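Local coordinates for cyclic di-GMP receptor atypical PilZ domain-containing protein (Xanthomonas campestris pv. campestris, PDB 3RQA) that is of unknown function but carries an atypical PilZ domain of the cyclic di-GMP receptor family and self-assembles into a tetramer through a helical bundle, at residues C[48-53]-C[172-177]; C[109-114]-C[127-132]; C[139-144]-C[162-167]. One frame throughout, in Å; residues are numbered along the deposited sequence.

Interaction 1: C[48-53]-C[172-177]; sequences LLRSLG and LERHLF
Helix segments 48-53 and 172-177 run 9.7 Å apart at closest approach, with an angle of 42° between their N-to-C directions, and Leu49 faces His175 across the gap with CA atoms separated by 6.9 Å. Leu49 does most of the apolar work. Its CD2 methyl lies against the backbone of Leu172, 3.8 Å from Leu172 CA, while touching Leu172 CB on the flank of that side chain; Leu49 CG makes a looser approach to His175 CB, at 4.4 Å. Leu172 points away from segment 48-53 and, with CG anti to its backbone N (chi1 178°), continues toward Trp106, so Leu49 meets its backbone and CB. His175 holds a water through ND1 at 3.0 Å, and the same water donates to Leu49 O at an apparently short 2.5 Å, a length to be read with caution. These contacts join helix 42-55 to the C-terminal helix 165-185 of the PilZ domain, and Leu48 and Ser51, on helix 42-55, pack on Leu83 of a second subunit. At the more exposed margin the extended chains of Arg50 and Arg174 converge. Arg174 CD and NE both sit 3.8 Å from Arg50 NH2, at the edge of the Arg50 guanidinium, and the two guanidinium planes are turned 65° apart. Asp170 OD2 forms salt bridges with Arg50 NH1 and Arg174 NE, and Glu46 OE2 forms one with Arg50 NE, so carboxylates probably offset the proximity of the two cations.

Interaction 2: C[109-114]-C[127-132]; sequences RGIRLA and VLLQPS
Ile111 opens the contact by meeting two residues of the other strand, Val127 and Leu129, through different branches. The axes of the strand portions 110-114 and 127-129 pass 9.7 Å apart at an angle of 80°, and no hydrogen bond crosses between the segments. Side chains alone therefore bridge them, as expected where two walls of a closed barrel face one another across its interior. At Ile111, CG1 is anti to the backbone N (chi1 -174°), which, with the chain extended through CD1, carries that methyl across the interior toward Leu129, while CG2 sits between the backbone N and the carbonyl carbon. The CG2 branch reaches the fork of Val127: it lies 3.8 Å from Val127 CG2 and 4.0 Å from Val127 CG1, so both methyls of the valine share it, and the two side chains are inclined to each other. The longer branch meets Leu129 tip to tip, with Ile111 CD1 at 3.9 Å from Leu129 CD1. Leu129 reaches this position with a chi1 of -117°, away from a staggered value. The next residue, Arg112, alternates to the other side of the strand, where NH1 forms a salt bridge with Asp15. Leu113 then returns to the barrel interior and makes a looser approach, its CD2 standing 4.4 Å from Val127 CG1. All four touching residues are buried, and neighbouring strands complete their surroundings: strand 101-107 supplies Val104 against Ile111 and Leu113, and Trp106 against Leu129; strand 155-161 brings Phe161 to Ile111 and Leu159 to Val127; and strand 24-34 places Ala31 beside Leu113 and Leu129.

Interaction 3: C[139-144]-C[162-167]; sequences LQLPAD and APLGTG
The antiparallel pairing of strands 139-150 and 155-161 is carried one step past the second strand by Pro142 and Ala162, where the chain leaves the barrel for the C-terminal helix. Ala162 N donates to Pro142 O at 3.0 Å. The N-H...O angle is 171°, so the bond is nearly straight at the hydrogen, although the donor is tilted 34° from the carbonyl plane. The pairing fits the register of the backbone bonding between Asp144 and Arg160, two residues away on each strand. Pro142 has no N-H with which to return a bond to Ala162 O; instead, a water donates to Ala162 O at 2.9 Å and to Pro142 O at 2.8 Å. The proline carbonyl is thus gripped by two donors, one from the backbone and one from the solvent molecule, and the water bridges the pair in place of the missing reciprocal bond. The methyl of Ala162 lies alongside this link, with CB 3.8 Å from Pro142 O and 4.3 Å from Pro142 CB. In the six-stranded antiparallel barrel of this PilZ domain, strand 155-161 is the last along the chain, and 162-167 leads from it into helix 165-185. A second, apolar contact spans this turn: Leu141 CD2 and Leu164 CD2 meet at 4.1 Å, with the two side chains crossing at about a right angle. For Leu164, CG stands beside the backbone N and opposite the carbonyl carbon (chi1 -57°), bringing CD2 to Leu141 although the root of the side chain does not point directly at the strand. Helix 165-185 lies over this leucine pair, Leu168 touching Leu141 and Leu172 touching Leu164.

How the interactions relate
Interactions 2 and 3 are joined through the sheet: strands 124-129 and 139-150 are antiparallel neighbours, with probable hydrogen bonds between Leu129 O and Leu139 N (2.6 Å) and between Val127 N and Leu141 O (2.9 Å). Interaction 1 encloses both along the chain and covers the barrel with helices. It meets interaction 3 where Leu49 CD1 lies 3.5 Å from Leu139 CD1 and Leu172 CD2 lies 3.7 Å from Leu164 CD1; both contacts use helix 165-185. It meets interaction 2 through Leu52 CD2, 3.7 Å from Pro131 CG. The centre of interaction 1 is about 14 Å from each of the other two centres, which are about 11 Å apart.

Interaction 1: C[48-53]-C[172-177]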
loop_
_atom_site.group_PDB
_atom_site.type_symbol
_atom_site.label_atom_id
_atom_site.label_comp_id
_atom_site.label_asym_id
_atom_site.label_seq_id
_atom_site.Cartn_x
_atom_site.Cartn_y
_atom_site.Cartn_z
ATOM N N LEU C 48 -11.714 3.175 11.702
ATOM C CA LEU C 48 -10.381 3.556 12.112
ATOM C C LEU C 48 -10.174 3.303 13.614
ATOM O O LEU C 48 -9.189 2.689 14.021
ATOM C CB LEU C 48 -10.144 5.049 11.812
ATOM C CG LEU C 48 -8.953 5.683 12.548
ATOM C CD1 LEU C 48 -7.683 4.904 12.236
ATOM C CD2 LEU C 48 -8.809 7.160 12.153
ATOM N N LEU C 49 -11.104 3.799 14.428
ATOM C CA LEU C 49 -11.026 3.663 15.880
ATOM C C LEU C 49 -11.079 2.211 16.361
ATOM O O LEU C 49 -10.251 1.782 17.171
ATOM C CB LEU C 49 -12.149 4.490 16.536
ATOM C CG LEU C 49 -11.822 5.911 17.023
ATOM C CD1 LEU C 49 -10.915 6.611 16.058
ATOM C CD2 LEU C 49 -13.115 6.692 17.213
ATOM N N ARG C 50 -12.046 1.453 15.861
ATOM C CA ARG C 50 -12.184 0.066 16.272
ATOM C C ARG C 50 -10.996 -0.785 15.832
ATOM O O ARG C 50 -10.430 -1.519 16.631
ATOM C CB ARG C 50 -13.475 -0.532 15.718
ATOM C CG ARG C 50 -14.746 0.037 16.339
ATOM C CD ARG C 50 -15.973 -0.768 15.908
ATOM N NE ARG C 50 -17.210 -0.174 16.406
ATOM C CZ ARG C 50 -17.544 -0.067 17.692
ATOM N NH1 ARG C 50 -18.692 0.502 18.030
ATOM N NH2 ARG C 50 -16.746 -0.536 18.638
ATOM N N SER C 51 -10.621 -0.678 14.562
ATOM C CA SER C 51 -9.502 -1.454 14.041
ATOM C C SER C 51 -8.251 -1.128 14.828
ATOM O O SER C 51 -7.471 -2.011 15.181
ATOM C CB SER C 51 -9.287 -1.136 12.561
ATOM O OG SER C 51 -10.467 -1.397 11.819
ATOM N N LEU C 52 -8.083 0.157 15.116
ATOM C CA LEU C 52 -6.936 0.648 15.868
ATOM C C LEU C 52 -6.897 -0.022 17.248
ATOM O O LEU C 52 -5.834 -0.408 17.738
ATOM C CB LEU C 52 -7.049 2.172 16.006
ATOM C CG LEU C 52 -5.805 3.035 16.219
ATOM C CD1 LEU C 52 -4.767 2.742 15.128
ATOM C CD2 LEU C 52 -6.215 4.509 16.203
ATOM N N GLY C 53 -8.062 -0.177 17.861
ATOM C CA GLY C 53 -8.122 -0.792 19.176
ATOM C C GLY C 53 -7.750 -2.267 19.149
ATOM O O GLY C 53 -7.016 -2.762 20.012
ATOM N N LEU C 172 -15.827 5.819 19.843
ATOM C CA LEU C 172 -15.117 6.952 20.448
ATOM C C LEU C 172 -15.112 6.846 21.974
ATOM O O LEU C 172 -14.090 7.120 22.622
ATOM C CB LEU C 172 -15.748 8.290 20.026
ATOM C CG LEU C 172 -15.157 9.579 20.620
ATOM C CD1 LEU C 172 -13.648 9.636 20.402
ATOM C CD2 LEU C 172 -15.847 10.786 19.981
ATOM N N GLU C 173 -16.254 6.457 22.546
ATOM C CA GLU C 173 -16.336 6.315 23.999
ATOM C C GLU C 173 -15.325 5.264 24.456
ATOM O O GLU C 173 -14.580 5.490 25.409
ATOM C CB GLU C 173 -17.759 5.928 24.429
ATOM C CG GLU C 173 -18.652 7.132 24.709
ATOM C CD GLU C 173 -20.116 6.767 24.822
ATOM O OE1 GLU C 173 -20.431 5.638 25.261
ATOM O OE2 GLU C 173 -20.960 7.618 24.476
ATOM N N ARG C 174 -15.300 4.123 23.766
ATOM C CA ARG C 174 -14.358 3.064 24.118
ATOM C C ARG C 174 -12.944 3.613 23.991
ATOM O O ARG C 174 -12.109 3.416 24.876
ATOM C CB ARG C 174 -14.508 1.857 23.193
ATOM C CG ARG C 174 -15.778 1.049 23.396
ATOM C CD ARG C 174 -15.937 0.053 22.257
ATOM N NE ARG C 174 -17.168 -0.720 22.371
ATOM C CZ ARG C 174 -17.309 -1.804 23.126
ATOM N NH1 ARG C 174 -16.290 -2.263 23.839
ATOM N NH2 ARG C 174 -18.481 -2.418 23.177
ATOM N N HIS C 175 -12.688 4.318 22.892
ATOM C CA HIS C 175 -11.365 4.880 22.663
ATOM C C HIS C 175 -10.919 5.782 23.810
ATOM O O HIS C 175 -9.809 5.639 24.327
ATOM C CB HIS C 175 -11.323 5.674 21.357
ATOM C CG HIS C 175 -9.970 6.233 21.057
ATOM N ND1 HIS C 175 -8.921 5.442 20.636
ATOM C CD2 HIS C 175 -9.465 7.480 21.208
ATOM C CE1 HIS C 175 -7.829 6.180 20.545
ATOM N NE2 HIS C 175 -8.131 7.420 20.888
ATOM N N LEU C 176 -11.788 6.712 24.205
ATOM C CA LEU C 176 -11.467 7.626 25.291
ATOM C C LEU C 176 -11.266 6.857 26.598
ATOM O O LEU C 176 -10.306 7.111 27.334
ATOM C CB LEU C 176 -12.574 8.665 25.465
ATOM C CG LEU C 176 -12.609 9.774 24.410
ATOM C CD1 LEU C 176 -13.828 10.674 24.649
ATOM C CD2 LEU C 176 -11.318 10.582 24.496
ATOM N N PHE C 177 -12.162 5.915 26.873
ATOM C CA PHE C 177 -12.053 5.130 28.094
ATOM C C PHE C 177 -10.692 4.442 28.139
ATOM O O PHE C 177 -9.991 4.535 29.145
ATOM C CB PHE C 177 -13.182 4.102 28.180
ATOM C CG PHE C 177 -13.306 3.458 29.527
ATOM C CD1 PHE C 177 -12.550 2.340 29.849
ATOM C CD2 PHE C 177 -14.158 3.992 30.487
ATOM C CE1 PHE C 177 -12.639 1.755 31.116
ATOM C CE2 PHE C 177 -14.256 3.421 31.753
ATOM C CZ PHE C 177 -13.497 2.301 32.069
HETATM O O HOH W 1 -9.634 2.833 19.393
#

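Interaction 2: C[109-114]-C[127-132]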
loop_
_atom_site.group_PDB
_atom_site.type_symbol
_atom_site.label_atom_id
_atom_site.label_comp_id
_atom_site.label_asym_id
_atom_site.label_seq_id
_atom_site.Cartn_x
_atom_site.Cartn_y
_atom_site.Cartn_z
ATOM N N ARG C 109 -18.228 14.425 23.346
ATOM C CA ARG C 109 -19.009 15.544 22.819
ATOM C C ARG C 109 -18.257 16.527 21.936
ATOM O O ARG C 109 -18.818 17.067 20.978
ATOM C CB ARG C 109 -19.627 16.344 23.963
ATOM C CG ARG C 109 -20.580 15.566 24.842
ATOM C CD ARG C 109 -21.096 16.454 25.959
ATOM N NE ARG C 109 -21.721 15.685 27.026
ATOM C CZ ARG C 109 -21.617 15.994 28.311
ATOM N NH1 ARG C 109 -20.913 17.060 28.676
ATOM N NH2 ARG C 109 -22.202 15.232 29.231
ATOM N N GLY C 110 -16.999 16.779 22.280
ATOM C CA GLY C 110 -16.190 17.727 21.528
ATOM C C GLY C 110 -14.763 17.815 22.034
ATOM O O GLY C 110 -14.288 16.931 22.761
ATOM N N ILE C 111 -14.080 18.895 21.661
ATOM C CA ILE C 111 -12.691 19.085 22.042
ATOM C C ILE C 111 -12.287 20.557 22.176
ATOM O O ILE C 111 -12.830 21.440 21.515
ATOM C CB ILE C 111 -11.758 18.375 21.004
ATOM C CG1 ILE C 111 -10.299 18.423 21.454
ATOM C CG2 ILE C 111 -11.909 19.022 19.636
ATOM C CD1 ILE C 111 -9.386 17.537 20.605
ATOM N N ARG C 112 -11.338 20.803 23.070
ATOM C CA ARG C 112 -10.803 22.132 23.301
ATOM C C ARG C 112 -9.356 22.022 22.859
ATOM O O ARG C 112 -8.585 21.250 23.444
ATOM C CB ARG C 112 -10.853 22.482 24.783
ATOM C CG ARG C 112 -10.220 23.815 25.152
ATOM C CD ARG C 112 -10.379 24.083 26.654
ATOM N NE ARG C 112 -9.369 23.398 27.460
ATOM C CZ ARG C 112 -9.575 22.920 28.687
ATOM N NH1 ARG C 112 -10.765 23.036 29.270
ATOM N NH2 ARG C 112 -8.582 22.338 29.343
ATOM N N LEU C 113 -9.001 22.767 21.814
ATOM C CA LEU C 113 -7.644 22.748 21.285
ATOM C C LEU C 113 -7.210 24.134 20.821
ATOM O O LEU C 113 -8.048 25.021 20.596
ATOM C CB LEU C 113 -7.551 21.740 20.132
ATOM C CG LEU C 113 -8.509 21.926 18.952
ATOM C CD1 LEU C 113 -8.031 23.051 18.052
ATOM C CD2 LEU C 113 -8.593 20.627 18.166
ATOM N N ALA C 114 -5.901 24.321 20.683
ATOM C CA ALA C 114 -5.351 25.594 20.235
ATOM C C ALA C 114 -5.349 25.656 18.706
ATOM O O ALA C 114 -5.148 24.645 18.037
ATOM C CB ALA C 114 -3.940 25.766 20.773
ATOM N N VAL C 127 -12.611 18.843 12.851
ATOM C CA VAL C 127 -11.514 18.685 13.793
ATOM C C VAL C 127 -10.660 17.559 13.201
ATOM O O VAL C 127 -11.197 16.513 12.841
ATOM C CB VAL C 127 -12.034 18.232 15.185
ATOM C CG1 VAL C 127 -10.909 17.647 16.002
ATOM C CG2 VAL C 127 -12.668 19.406 15.915
ATOM N N LEU C 128 -9.359 17.786 13.053
ATOM C CA LEU C 128 -8.460 16.749 12.535
ATOM C C LEU C 128 -7.605 16.266 13.696
ATOM O O LEU C 128 -7.063 17.072 14.454
ATOM C CB LEU C 128 -7.576 17.282 11.398
ATOM C CG LEU C 128 -8.221 17.229 10.003
ATOM C CD1 LEU C 128 -9.464 18.116 9.975
ATOM C CD2 LEU C 128 -7.226 17.697 8.948
ATOM N N LEU C 129 -7.503 14.945 13.835
ATOM C CA LEU C 129 -6.764 14.336 14.931
ATOM C C LEU C 129 -6.023 13.068 14.497
ATOM O O LEU C 129 -6.548 12.281 13.707
ATOM C CB LEU C 129 -7.764 13.955 16.022
ATOM C CG LEU C 129 -7.822 14.520 17.441
ATOM C CD1 LEU C 129 -7.731 16.035 17.454
ATOM C CD2 LEU C 129 -9.139 14.044 18.063
ATOM N N GLN C 130 -4.814 12.865 15.012
ATOM C CA GLN C 130 -4.071 11.635 14.715
ATOM C C GLN C 130 -4.164 10.856 16.019
ATOM O O GLN C 130 -3.374 11.066 16.938
ATOM C CB GLN C 130 -2.599 11.892 14.385
ATOM C CG GLN C 130 -1.881 10.624 13.934
ATOM C CD GLN C 130 -0.386 10.817 13.734
ATOM O OE1 GLN C 130 0.048 11.825 13.195
ATOM N NE2 GLN C 130 0.403 9.834 14.154
ATOM N N PRO C 131 -5.140 9.948 16.110
ATOM C CA PRO C 131 -5.405 9.114 17.281
ATOM C C PRO C 131 -4.294 8.192 17.755
ATOM O O PRO C 131 -4.013 8.112 18.954
ATOM C CB PRO C 131 -6.658 8.341 16.868
ATOM C CG PRO C 131 -6.451 8.151 15.411
ATOM C CD PRO C 131 -5.976 9.521 14.973
ATOM N N SER C 132 -3.672 7.492 16.814
ATOM C CA SER C 132 -2.622 6.539 17.131
ATOM C C SER C 132 -1.279 7.133 17.507
ATOM O O SER C 132 -1.080 7.579 18.632
ATOM C CB SER C 132 -2.428 5.586 15.961
ATOM O OG SER C 132 -1.385 4.679 16.242
#

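Interaction 3: C[139-144]-C[162-167]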
loop_
_atom_site.group_PDB
_atom_site.type_symbol
_atom_site.label_atom_id
_atom_site.label_comp_id
_atom_site.label_asym_id
_atom_site.label_seq_id
_atom_site.Cartn_x
_atom_site.Cartn_y
_atom_site.Cartn_z
ATOM N N LEU C 139 -8.224 11.060 12.145
ATOM C CA LEU C 139 -9.625 10.928 12.473
ATOM C C LEU C 139 -10.175 12.331 12.172
ATOM O O LEU C 139 -9.668 13.326 12.705
ATOM C CB LEU C 139 -9.796 10.600 13.958
ATOM C CG LEU C 139 -11.229 10.457 14.489
ATOM C CD1 LEU C 139 -11.873 9.169 13.942
ATOM C CD2 LEU C 139 -11.211 10.445 16.016
ATOM N N GLN C 140 -11.167 12.428 11.291
ATOM C CA GLN C 140 -11.743 13.733 10.997
ATOM C C GLN C 140 -13.161 13.719 11.510
ATOM O O GLN C 140 -13.910 12.788 11.235
ATOM C CB GLN C 140 -11.742 14.029 9.496
ATOM C CG GLN C 140 -10.357 14.104 8.881
ATOM C CD GLN C 140 -10.323 14.974 7.634
ATOM O OE1 GLN C 140 -9.288 15.102 6.984
ATOM N NE2 GLN C 140 -11.453 15.583 7.304
ATOM N N LEU C 141 -13.520 14.745 12.268
ATOM C CA LEU C 141 -14.852 14.841 12.839
ATOM C C LEU C 141 -15.504 16.211 12.611
ATOM O O LEU C 141 -15.036 17.227 13.133
ATOM C CB LEU C 141 -14.790 14.567 14.346
ATOM C CG LEU C 141 -14.231 13.206 14.791
ATOM C CD1 LEU C 141 -14.290 13.097 16.317
ATOM C CD2 LEU C 141 -15.026 12.089 14.145
ATOM N N PRO C 142 -16.574 16.259 11.802
ATOM C CA PRO C 142 -17.275 17.520 11.536
ATOM C C PRO C 142 -17.662 18.132 12.884
ATOM O O PRO C 142 -18.079 17.414 13.791
ATOM C CB PRO C 142 -18.491 17.073 10.738
ATOM C CG PRO C 142 -17.935 15.938 9.925
ATOM C CD PRO C 142 -17.080 15.180 10.934
ATOM N N ALA C 143 -17.511 19.448 13.018
ATOM C CA ALA C 143 -17.828 20.116 14.276
ATOM C C ALA C 143 -18.141 21.602 14.109
ATOM O O ALA C 143 -17.838 22.201 13.079
ATOM C CB ALA C 143 -16.670 19.949 15.246
ATOM N N ASP C 144 -18.752 22.185 15.133
ATOM C CA ASP C 144 -19.082 23.601 15.130
ATOM C C ASP C 144 -18.341 24.280 16.285
ATOM O O ASP C 144 -18.088 23.675 17.331
ATOM C CB ASP C 144 -20.593 23.814 15.272
ATOM C CG ASP C 144 -21.367 23.378 14.029
ATOM O OD1 ASP C 144 -22.573 23.695 13.915
ATOM O OD2 ASP C 144 -20.772 22.710 13.157
ATOM N N ALA C 162 -20.496 17.155 15.496
ATOM C CA ALA C 162 -21.840 17.003 14.955
ATOM C C ALA C 162 -22.210 15.580 15.401
ATOM O O ALA C 162 -21.320 14.789 15.710
ATOM C CB ALA C 162 -21.810 17.099 13.433
ATOM N N PRO C 163 -23.510 15.240 15.459
ATOM C CA PRO C 163 -23.873 13.884 15.890
ATOM C C PRO C 163 -23.007 12.827 15.233
ATOM O O PRO C 163 -22.864 12.810 14.015
ATOM C CB PRO C 163 -25.338 13.780 15.488
ATOM C CG PRO C 163 -25.820 15.178 15.734
ATOM C CD PRO C 163 -24.716 16.019 15.124
ATOM N N LEU C 164 -22.435 11.951 16.055
ATOM C CA LEU C 164 -21.546 10.891 15.591
ATOM C C LEU C 164 -22.227 9.602 15.148
ATOM O O LEU C 164 -21.587 8.747 14.540
ATOM C CB LEU C 164 -20.536 10.541 16.691
ATOM C CG LEU C 164 -19.678 11.704 17.201
ATOM C CD1 LEU C 164 -19.193 11.404 18.597
ATOM C CD2 LEU C 164 -18.512 11.945 16.255
ATOM N N GLY C 165 -23.509 9.446 15.452
ATOM C CA GLY C 165 -24.185 8.213 15.079
ATOM C C GLY C 165 -23.847 7.151 16.112
ATOM O O GLY C 165 -22.791 7.211 16.740
ATOM N N THR C 166 -24.732 6.173 16.279
ATOM C CA THR C 166 -24.556 5.103 17.272
ATOM C C THR C 166 -23.204 4.390 17.283
ATOM O O THR C 166 -22.555 4.302 18.329
ATOM C CB THR C 166 -25.668 4.046 17.113
ATOM O OG1 THR C 166 -26.946 4.693 17.230
ATOM C CG2 THR C 166 -25.542 2.966 18.191
ATOM N N GLY C 167 -22.793 3.886 16.119
ATOM C CA GLY C 167 -21.530 3.175 15.983
ATOM C C GLY C 167 -20.273 3.972 16.284
ATOM O O GLY C 167 -19.434 3.540 17.065
HETATM O O HOH W 2 -18.793 14.793 14.252
#